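Local coordinates for protein superoxide dismutase [Cu-Zn] (Bacteroidetes bacterium GWA2_30_7, PDB 7B4O) that probably catalyses the dismutation of superoxide to oxygen and hydrogen peroxide, as copper-zinc enzymes of its family do, here carrying zinc in both metal sites, at residues G49-E54 against G67-P72. Numbering follows the deposited sequence.
With ZN (zinc ion), chain E; ZN (zinc ion), chain F.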
loop_
_atom_site.group_PDB
_atom_site.type_symbol
_atom_site.label_atom_id
_atom_site.label_comp_id
_atom_site.label_asym_id
_atom_site.label_seq_id
_atom_site.Cartn_x
_atom_site.Cartn_y
_atom_site.Cartn_z
ATOM N N GLY A 49 -7.538 18.325 -3.489
ATOM C CA GLY A 49 -6.209 18.120 -2.904
ATOM C C GLY A 49 -5.714 16.710 -3.142
ATOM O O GLY A 49 -6.475 15.745 -2.980
ATOM N N PHE A 50 -4.440 16.602 -3.492
ATOM C CA PHE A 50 -3.811 15.355 -3.982
ATOM C C PHE A 50 -2.439 15.272 -3.321
ATOM O O PHE A 50 -1.526 16.003 -3.748
ATOM C CB PHE A 50 -3.751 15.413 -5.513
ATOM C CG PHE A 50 -3.246 14.175 -6.197
ATOM C CD1 PHE A 50 -4.043 13.048 -6.331
ATOM C CD2 PHE A 50 -1.983 14.162 -6.768
ATOM C CE1 PHE A 50 -3.565 11.918 -6.990
ATOM C CE2 PHE A 50 -1.508 13.046 -7.436
ATOM C CZ PHE A 50 -2.300 11.926 -7.542
ATOM N N HIS A 51 -2.303 14.467 -2.273
ATOM C CA HIS A 51 -1.123 14.536 -1.379
ATOM C C HIS A 51 -0.565 13.168 -1.040
ATOM O O HIS A 51 -1.329 12.192 -0.927
ATOM C CB HIS A 51 -1.483 15.198 -0.054
ATOM C CG HIS A 51 -2.079 16.549 -0.173
ATOM N ND1 HIS A 51 -3.062 16.960 0.697
ATOM C CD2 HIS A 51 -1.856 17.562 -1.040
ATOM C CE1 HIS A 51 -3.403 18.201 0.398
ATOM N NE2 HIS A 51 -2.685 18.585 -0.685
ATOM N N ILE A 52 0.743 13.139 -0.795
ATOM C CA ILE A 52 1.387 11.995 -0.112
ATOM C C ILE A 52 1.359 12.307 1.373
ATOM O O ILE A 52 1.893 13.392 1.785
ATOM C CB ILE A 52 2.816 11.735 -0.608
ATOM C CG1 ILE A 52 2.878 11.635 -2.132
ATOM C CG2 ILE A 52 3.380 10.506 0.070
ATOM C CD1 ILE A 52 4.261 11.403 -2.675
ATOM N N HIS A 53 0.741 11.440 2.163
ATOM C CA HIS A 53 0.698 11.568 3.631
ATOM C C HIS A 53 1.727 10.619 4.250
ATOM O O HIS A 53 2.236 9.724 3.555
ATOM C CB HIS A 53 -0.729 11.390 4.144
ATOM C CG HIS A 53 -1.608 12.585 3.946
ATOM N ND1 HIS A 53 -2.299 13.153 4.985
ATOM C CD2 HIS A 53 -1.925 13.311 2.855
ATOM C CE1 HIS A 53 -3.006 14.185 4.546
ATOM N NE2 HIS A 53 -2.836 14.282 3.238
ATOM N N GLU A 54 2.050 10.842 5.519
ATOM C CA GLU A 54 3.289 10.307 6.132
ATOM C C GLU A 54 3.134 8.823 6.501
ATOM O O GLU A 54 4.155 8.147 6.579
ATOM C CB GLU A 54 3.669 11.165 7.338
ATOM C CG GLU A 54 2.629 11.147 8.439
ATOM C CD GLU A 54 2.926 12.092 9.586
ATOM O OE1 GLU A 54 4.123 12.281 9.851
ATOM O OE2 GLU A 54 1.980 12.574 10.254
ATOM N N GLY A 67 -2.175 10.052 8.774
ATOM C CA GLY A 67 -1.412 11.135 9.419
ATOM C C GLY A 67 -1.352 12.380 8.551
ATOM O O GLY A 67 -2.231 12.573 7.705
ATOM N N GLY A 68 -0.364 13.237 8.800
ATOM C CA GLY A 68 -0.216 14.526 8.113
ATOM C C GLY A 68 0.551 14.391 6.817
ATOM O O GLY A 68 0.774 13.251 6.361
ATOM N N HIS A 69 0.930 15.511 6.217
ATOM C CA HIS A 69 1.654 15.517 4.926
ATOM C C HIS A 69 3.024 14.865 5.106
ATOM O O HIS A 69 3.665 15.066 6.157
ATOM C CB HIS A 69 1.731 16.923 4.331
ATOM C CG HIS A 69 0.397 17.383 3.882
ATOM N ND1 HIS A 69 0.208 18.516 3.122
ATOM C CD2 HIS A 69 -0.823 16.791 4.021
ATOM C CE1 HIS A 69 -1.075 18.619 2.828
ATOM N NE2 HIS A 69 -1.734 17.579 3.380
ATOM N N PHE A 70 3.454 14.105 4.111
ATOM C CA PHE A 70 4.821 13.550 4.111
ATOM C C PHE A 70 5.794 14.734 3.983
ATOM O O PHE A 70 5.811 15.441 2.944
ATOM C CB PHE A 70 4.986 12.517 3.011
ATOM C CG PHE A 70 6.353 11.896 2.962
ATOM C CD1 PHE A 70 6.929 11.389 4.115
ATOM C CD2 PHE A 70 7.053 11.810 1.774
ATOM C CE1 PHE A 70 8.180 10.789 4.076
ATOM C CE2 PHE A 70 8.317 11.229 1.742
ATOM C CZ PHE A 70 8.870 10.723 2.891
ATOM N N ASN A 71 6.566 14.963 5.044
ATOM C CA ASN A 71 7.336 16.216 5.207
ATOM C C ASN A 71 8.666 15.911 5.885
ATOM O O ASN A 71 8.987 16.486 6.923
ATOM C CB ASN A 71 6.512 17.242 5.982
ATOM C CG ASN A 71 7.183 18.596 6.051
ATOM O OD1 ASN A 71 8.012 18.937 5.201
ATOM N ND2 ASN A 71 6.790 19.369 7.043
ATOM N N PRO A 72 9.507 15.045 5.287
ATOM C CA PRO A 72 10.774 14.680 5.920
ATOM C C PRO A 72 11.748 15.865 6.020
ATOM O O PRO A 72 12.631 15.812 6.865
ATOM C CB PRO A 72 11.303 13.568 5.017
ATOM C CG PRO A 72 10.706 13.874 3.668
ATOM C CD PRO A 72 9.310 14.383 3.986
HETATM ZN ZN ZN E . -3.645 15.966 2.456
HETATM ZN ZN ZN F . 1.633 19.841 2.413
#
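H69 joins two zinc ions through one imidazole and packs against H51 and H53, two ligands of one of them: its ND1 binds one ion at 2.1 Å, while its NE2 makes a long 2.7 Å approach to the other. That second ion is gripped by H51 ND1 at 2.1 Å and H53 NE2 at 2.0 Å, with H126 completing the site; H77, H86 and D89 complete the first. The H69 ring edge turns toward the face of H53 (planes at 69°), CD2 over its rim, and H69 CE1 lies over a face of H51. The far nitrogen of H51, NE2, is hydrogen-bonded to D130. At its ring edge H53 ND1 donates to G67 O, almost in the ring plane, over 2.8 Å and nearly straight at 170°, leaving NE2 to the metal; R143 also bonds to G67 O. Backbone bonds seat 67-72 on the end of strand 46-53, F70 N to I52 O (2.9 Å) and E54 N to G68 O (2.9 Å), while I52 CG2 packs beside F70 CB. E54 CG sits between backbone N and carbonyl carbon (chi1 62°), the chain then extended, and G68 N meets OE2 at 2.8 Å on its anti side, well out of the carboxylate plane. With an alanine here the carboxylate is gone, and the chain at G67-G68, without that acceptor for G68 N, is likely to be less firmly held. A histidine shared by two metal sites is the signature of copper-zinc superoxide dismutase, a Greek-key barrel, here with zinc in the copper site.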